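Local coordinates for protein amine Dehydrogenase (Pseudomonas putida, PDB 1JMX) that probably carries electrons through two c-type hemes, as the alpha subunit of a quinohemoprotein amine dehydrogenase, at residues D93-E98 with Q150-D155; A317-T322 with V357-Y362. All coordinates share one frame; numbering follows the deposited sequence.

Contact 1 of 2, residues D93-E98 with Q150-D155; sequences DTQLSE and QQVVPD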
loop_
_atom_site.group_PDB
_atom_site.type_symbol
_atom_site.label_atom_id
_atom_site.label_comp_id
_atom_site.label_asym_id
_atom_site.label_seq_id
_atom_site.Cartn_x
_atom_site.Cartn_y
_atom_site.Cartn_z
ATOM N N ASP A 93 -7.440 -8.743 -14.916
ATOM C CA ASP A 93 -7.212 -8.020 -16.164
ATOM C C ASP A 93 -6.575 -6.659 -15.853
ATOM O O ASP A 93 -6.720 -6.150 -14.744
ATOM C CB ASP A 93 -8.528 -7.865 -16.940
ATOM C CG ASP A 93 -9.624 -7.207 -16.121
ATOM O OD1 ASP A 93 -10.017 -7.780 -15.081
ATOM O OD2 ASP A 93 -10.096 -6.123 -16.526
ATOM N N THR A 94 -5.888 -6.064 -16.826
ATOM C CA THR A 94 -5.202 -4.787 -16.611
ATOM C C THR A 94 -6.106 -3.636 -16.195
ATOM O O THR A 94 -5.738 -2.845 -15.334
ATOM C CB THR A 94 -4.353 -4.341 -17.834
ATOM O OG1 THR A 94 -5.199 -4.161 -18.976
ATOM C CG2 THR A 94 -3.289 -5.371 -18.158
ATOM N N GLN A 95 -7.296 -3.557 -16.778
ATOM C CA GLN A 95 -8.214 -2.477 -16.444
ATOM C C GLN A 95 -8.565 -2.473 -14.958
ATOM O O GLN A 95 -8.511 -1.436 -14.310
ATOM C CB GLN A 95 -9.475 -2.566 -17.284
ATOM C CG GLN A 95 -10.413 -1.421 -17.065
ATOM C CD GLN A 95 -11.749 -1.672 -17.696
ATOM O OE1 GLN A 95 -12.153 -0.952 -18.602
ATOM N NE2 GLN A 95 -12.446 -2.709 -17.233
ATOM N N LEU A 96 -8.889 -3.642 -14.422
ATOM C CA LEU A 96 -9.233 -3.769 -13.012
ATOM C C LEU A 96 -7.998 -3.542 -12.139
ATOM O O LEU A 96 -8.096 -2.969 -11.062
ATOM C CB LEU A 96 -9.839 -5.161 -12.740
ATOM C CG LEU A 96 -10.541 -5.489 -11.410
ATOM C CD1 LEU A 96 -9.547 -5.744 -10.284
ATOM C CD2 LEU A 96 -11.501 -4.372 -11.048
ATOM N N SER A 97 -6.839 -3.996 -12.604
ATOM C CA SER A 97 -5.593 -3.841 -11.841
ATOM C C SER A 97 -5.138 -2.401 -11.691
ATOM O O SER A 97 -4.802 -1.970 -10.599
ATOM C CB SER A 97 -4.458 -4.647 -12.485
ATOM O OG SER A 97 -4.832 -6.004 -12.644
ATOM N N GLU A 98 -5.102 -1.671 -12.799
ATOM C CA GLU A 98 -4.672 -0.279 -12.791
ATOM C C GLU A 98 -5.670 0.629 -12.104
ATOM O O GLU A 98 -5.295 1.500 -11.328
ATOM C CB GLU A 98 -4.457 0.215 -14.213
ATOM C CG GLU A 98 -3.385 -0.540 -14.935
ATOM C CD GLU A 98 -3.198 -0.081 -16.358
ATOM O OE1 GLU A 98 -4.176 0.408 -16.974
ATOM O OE2 GLU A 98 -2.067 -0.234 -16.866
ATOM N N GLN A 150 -17.732 5.277 -16.948
ATOM C CA GLN A 150 -18.234 4.763 -18.217
ATOM C C GLN A 150 -17.744 3.380 -18.632
ATOM O O GLN A 150 -18.477 2.636 -19.273
ATOM C CB GLN A 150 -17.960 5.765 -19.336
ATOM C CG GLN A 150 -18.758 7.051 -19.211
ATOM C CD GLN A 150 -18.234 8.150 -20.116
ATOM O OE1 GLN A 150 -18.059 9.291 -19.685
ATOM N NE2 GLN A 150 -17.967 7.811 -21.377
ATOM N N GLN A 151 -16.507 3.045 -18.289
ATOM C CA GLN A 151 -15.950 1.744 -18.645
ATOM C C GLN A 151 -15.965 0.754 -17.493
ATOM O O GLN A 151 -16.504 -0.345 -17.617
ATOM C CB GLN A 151 -14.506 1.882 -19.127
ATOM C CG GLN A 151 -14.299 1.784 -20.621
ATOM C CD GLN A 151 -14.688 3.046 -21.347
ATOM O OE1 GLN A 151 -15.554 3.024 -22.229
ATOM N NE2 GLN A 151 -14.050 4.163 -20.989
ATOM N N VAL A 152 -15.381 1.163 -16.372
ATOM C CA VAL A 152 -15.256 0.308 -15.196
ATOM C C VAL A 152 -16.538 -0.045 -14.453
ATOM O O VAL A 152 -16.771 -1.218 -14.162
ATOM C CB VAL A 152 -14.209 0.873 -14.200
ATOM C CG1 VAL A 152 -13.973 -0.111 -13.055
ATOM C CG2 VAL A 152 -12.893 1.177 -14.925
ATOM N N VAL A 153 -17.371 0.946 -14.145
ATOM C CA VAL A 153 -18.615 0.678 -13.418
ATOM C C VAL A 153 -19.476 -0.397 -14.104
ATOM O O VAL A 153 -19.918 -1.333 -13.450
ATOM C CB VAL A 153 -19.428 1.978 -13.140
ATOM C CG1 VAL A 153 -20.814 1.640 -12.611
ATOM C CG2 VAL A 153 -18.683 2.849 -12.137
ATOM N N PRO A 154 -19.714 -0.275 -15.428
ATOM C CA PRO A 154 -20.518 -1.252 -16.175
ATOM C C PRO A 154 -19.878 -2.649 -16.231
ATOM O O PRO A 154 -20.576 -3.655 -16.319
ATOM C CB PRO A 154 -20.590 -0.633 -17.567
ATOM C CG PRO A 154 -20.500 0.818 -17.297
ATOM C CD PRO A 154 -19.405 0.882 -16.286
ATOM N N ASP A 155 -18.548 -2.698 -16.212
ATOM C CA ASP A 155 -17.823 -3.965 -16.246
ATOM C C ASP A 155 -17.945 -4.623 -14.875
ATOM O O ASP A 155 -18.239 -5.810 -14.777
ATOM C CB ASP A 155 -16.342 -3.725 -16.606
ATOM C CG ASP A 155 -15.561 -5.022 -16.819
ATOM O OD1 ASP A 155 -14.486 -5.192 -16.192
ATOM O OD2 ASP A 155 -16.014 -5.866 -17.628
#

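Contact 2 of 2, residues A317-T322 with V357-Y362; sequences AGVEVT and VNLAVY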
loop_
_atom_site.group_PDB
_atom_site.type_symbol
_atom_site.label_atom_id
_atom_site.label_comp_id
_atom_site.label_asym_id
_atom_site.label_seq_id
_atom_site.Cartn_x
_atom_site.Cartn_y
_atom_site.Cartn_z
ATOM N N ALA A 317 4.153 -50.189 -6.174
ATOM C CA ALA A 317 5.293 -50.980 -6.649
ATOM C C ALA A 317 6.690 -50.550 -6.185
ATOM O O ALA A 317 7.122 -49.437 -6.437
ATOM C CB ALA A 317 5.261 -51.051 -8.176
ATOM N N GLY A 318 7.417 -51.460 -5.547
ATOM C CA GLY A 318 8.760 -51.143 -5.099
ATOM C C GLY A 318 8.848 -50.584 -3.699
ATOM O O GLY A 318 9.947 -50.377 -3.173
ATOM N N VAL A 319 7.692 -50.352 -3.082
ATOM C CA VAL A 319 7.653 -49.815 -1.729
ATOM C C VAL A 319 7.132 -50.893 -0.783
ATOM O O VAL A 319 6.064 -51.470 -1.000
ATOM C CB VAL A 319 6.778 -48.539 -1.660
ATOM C CG1 VAL A 319 6.882 -47.894 -0.279
ATOM C CG2 VAL A 319 7.209 -47.560 -2.741
ATOM N N GLU A 320 7.891 -51.138 0.281
ATOM C CA GLU A 320 7.570 -52.166 1.267
ATOM C C GLU A 320 7.170 -51.636 2.644
ATOM O O GLU A 320 7.899 -50.843 3.242
ATOM C CB GLU A 320 8.776 -53.098 1.429
ATOM C CG GLU A 320 8.566 -54.218 2.442
ATOM C CD GLU A 320 9.814 -55.069 2.666
ATOM O OE1 GLU A 320 10.940 -54.560 2.439
ATOM O OE2 GLU A 320 9.664 -56.245 3.085
ATOM N N VAL A 321 6.022 -52.089 3.148
ATOM C CA VAL A 321 5.558 -51.682 4.476
ATOM C C VAL A 321 6.182 -52.669 5.459
ATOM O O VAL A 321 5.713 -53.799 5.599
ATOM C CB VAL A 321 4.021 -51.747 4.580
ATOM C CG1 VAL A 321 3.569 -51.233 5.931
ATOM C CG2 VAL A 321 3.385 -50.944 3.450
ATOM N N THR A 322 7.245 -52.243 6.133
ATOM C CA THR A 322 7.967 -53.111 7.064
ATOM C C THR A 322 7.464 -53.240 8.506
ATOM O O THR A 322 7.768 -54.236 9.167
ATOM C CB THR A 322 9.482 -52.760 7.101
ATOM O OG1 THR A 322 9.692 -51.572 7.873
ATOM C CG2 THR A 322 10.001 -52.523 5.701
ATOM N N VAL A 357 -4.431 -40.397 -2.360
ATOM C CA VAL A 357 -3.153 -39.697 -2.272
ATOM C C VAL A 357 -2.016 -40.390 -3.016
ATOM O O VAL A 357 -2.046 -41.602 -3.228
ATOM C CB VAL A 357 -2.735 -39.500 -0.811
ATOM C CG1 VAL A 357 -3.500 -38.336 -0.211
ATOM C CG2 VAL A 357 -2.996 -40.774 -0.012
ATOM N N ASN A 358 -1.007 -39.622 -3.404
ATOM C CA ASN A 358 0.121 -40.199 -4.114
ATOM C C ASN A 358 1.422 -40.114 -3.328
ATOM O O ASN A 358 1.578 -39.260 -2.454
ATOM C CB ASN A 358 0.273 -39.559 -5.493
ATOM C CG ASN A 358 -0.920 -39.836 -6.397
ATOM O OD1 ASN A 358 -1.555 -40.891 -6.310
ATOM N ND2 ASN A 358 -1.234 -38.882 -7.268
ATOM N N LEU A 359 2.324 -41.053 -3.610
ATOM C CA LEU A 359 3.635 -41.129 -2.960
ATOM C C LEU A 359 4.700 -41.090 -4.051
ATOM O O LEU A 359 4.716 -41.938 -4.943
ATOM C CB LEU A 359 3.761 -42.437 -2.168
ATOM C CG LEU A 359 4.966 -42.652 -1.249
ATOM C CD1 LEU A 359 5.047 -41.549 -0.225
ATOM C CD2 LEU A 359 4.827 -43.992 -0.541
ATOM N N ALA A 360 5.569 -40.088 -3.999
ATOM C CA ALA A 360 6.622 -39.962 -4.996
ATOM C C ALA A 360 7.828 -40.789 -4.605
ATOM O O ALA A 360 8.383 -40.613 -3.524
ATOM C CB ALA A 360 7.030 -38.508 -5.159
ATOM N N VAL A 361 8.170 -41.753 -5.448
ATOM C CA VAL A 361 9.340 -42.586 -5.217
ATOM C C VAL A 361 10.349 -41.959 -6.151
ATOM O O VAL A 361 10.046 -41.749 -7.319
ATOM C CB VAL A 361 9.102 -44.046 -5.640
ATOM C CG1 VAL A 361 10.392 -44.855 -5.491
ATOM C CG2 VAL A 361 8.014 -44.644 -4.797
ATOM N N TYR A 362 11.527 -41.613 -5.649
ATOM C CA TYR A 362 12.507 -40.988 -6.518
ATOM C C TYR A 362 13.900 -41.551 -6.337
ATOM O O TYR A 362 14.217 -42.128 -5.298
ATOM C CB TYR A 362 12.525 -39.468 -6.299
ATOM C CG TYR A 362 13.183 -39.030 -5.008
ATOM C CD1 TYR A 362 14.484 -38.522 -5.010
ATOM C CD2 TYR A 362 12.509 -39.116 -3.787
ATOM C CE1 TYR A 362 15.100 -38.110 -3.832
ATOM C CE2 TYR A 362 13.117 -38.702 -2.598
ATOM C CZ TYR A 362 14.413 -38.201 -2.635
ATOM O OH TYR A 362 15.025 -37.784 -1.483
#

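Contact 1 of 2, residues D93-E98 with Q150-D155
Gln-95 reaches across to Gln-151, Val-152 and Asp-155 in a side-chain contact between two helices of the heme-binding region: the first turn of helix 94-100 meets the middle of helix 144-159. The axes of the two short helical segments approach to 11.0 Å and run at 105° to each other, so one long side chain bridges most of the gap. Gln-95 does so fully stretched, its CG trans to the backbone N (chi1 -175°) and the chain straight beyond it. The aliphatic part runs alongside Val-152 in the opposite sense, bringing Gln-95 CD to 4.1 Å from Val-152 CG2. At the tip of the side chain the two arms of the amide part. Gln-95 OE1 rests 3.7 Å from Gln-151 CB, while Gln-95 NE2 lies 3.4 Å from Asp-155 OD1, with the carboxylate plane turned 62° from the amide plane. Gln-151 itself bends at CG and leads its own amide away.

Beside these polar groups stands Asp-93, the N-cap of helix 94-100, whose OD2 accepts a weak bond from Leu-96 N at 3.5 Å. Its backbone O takes both Ser-97 N and, from above the carbonyl plane at 2.8 Å, Ser-97 OG. Asp-93 OD2 and Asp-155 OD1 come within 4.5 Å of each other; Arg-159 makes a salt bridge to Asp-93 and a long, weak ion pair to Asp-155, which probably eases the like charges. Deeper in, Leu-96 packs on Leu-156, and the buried Val-152 on Thr-99 and Cys-100. Val-152 is about 5 Å from a heme c at the nearest approach of its side chain. The capped helix leads into the CxxCH heme-attachment motif of a c-type cytochrome, begun here by Cys-100, and helix 144-159 packs against it through Val-152.

Contact 2 of 2, residues A317-T322 with V357-Y362
Val-319 meets Val-361 and Leu-359 in an apolar contact between strands 319-327 and 354-362. The nearest pair is methyl to methyl: Val-319 CG2 lies 3.7 Å from Val-361 CG2, with the two side chains running past one another in opposing senses. Both valines place CG1 trans to the backbone N (chi1 -173° and 175°), which leaves CG2 beside that N as the touching branch. The other methyl, Val-319 CG1, looks to Leu-359 CD2 at a looser 4.4 Å.

The strands are not backbone neighbours; the closest CA atoms, those of Val-319 and Val-361, stand 8.2 Å apart. Strand 319-327 is an outermost strand of its sheet and strand 354-362 an inner one, and they turn side chains toward each other in a way consistent with the beta-sandwich core of an E-set, immunoglobulin-like domain. Arg-347 touches both valines, and Leu-315 covers Leu-359.

Backbone hydrogen bonds run instead to separate partners. Gly-318 pairs with Ala-339 and Glu-320 with Arg-337, whereas Leu-359 pairs with Arg-347. A salt bridge from Glu-320 to Arg-337 adds a side-chain tie to the backbone pairing of the same two residues.

Contact 1 and contact 2 belong to different family regions of the chain and follow one another in sequence, the first closing before the second opens. Their centres lie 50 Å apart and their nearest atoms about 32 Å, so neither touches the other. They also differ in kind: a partly buried, largely polar meeting of helices against a small, wholly apolar meeting of strands. The hemes set them further apart. Contact 1 abuts the attachment site of the second heme c, whose iron is held by His-104 and His-126, with Val-152 about 10 Å from His-126 between side chains. Contact 2 is remote from the heme sites, within domain III.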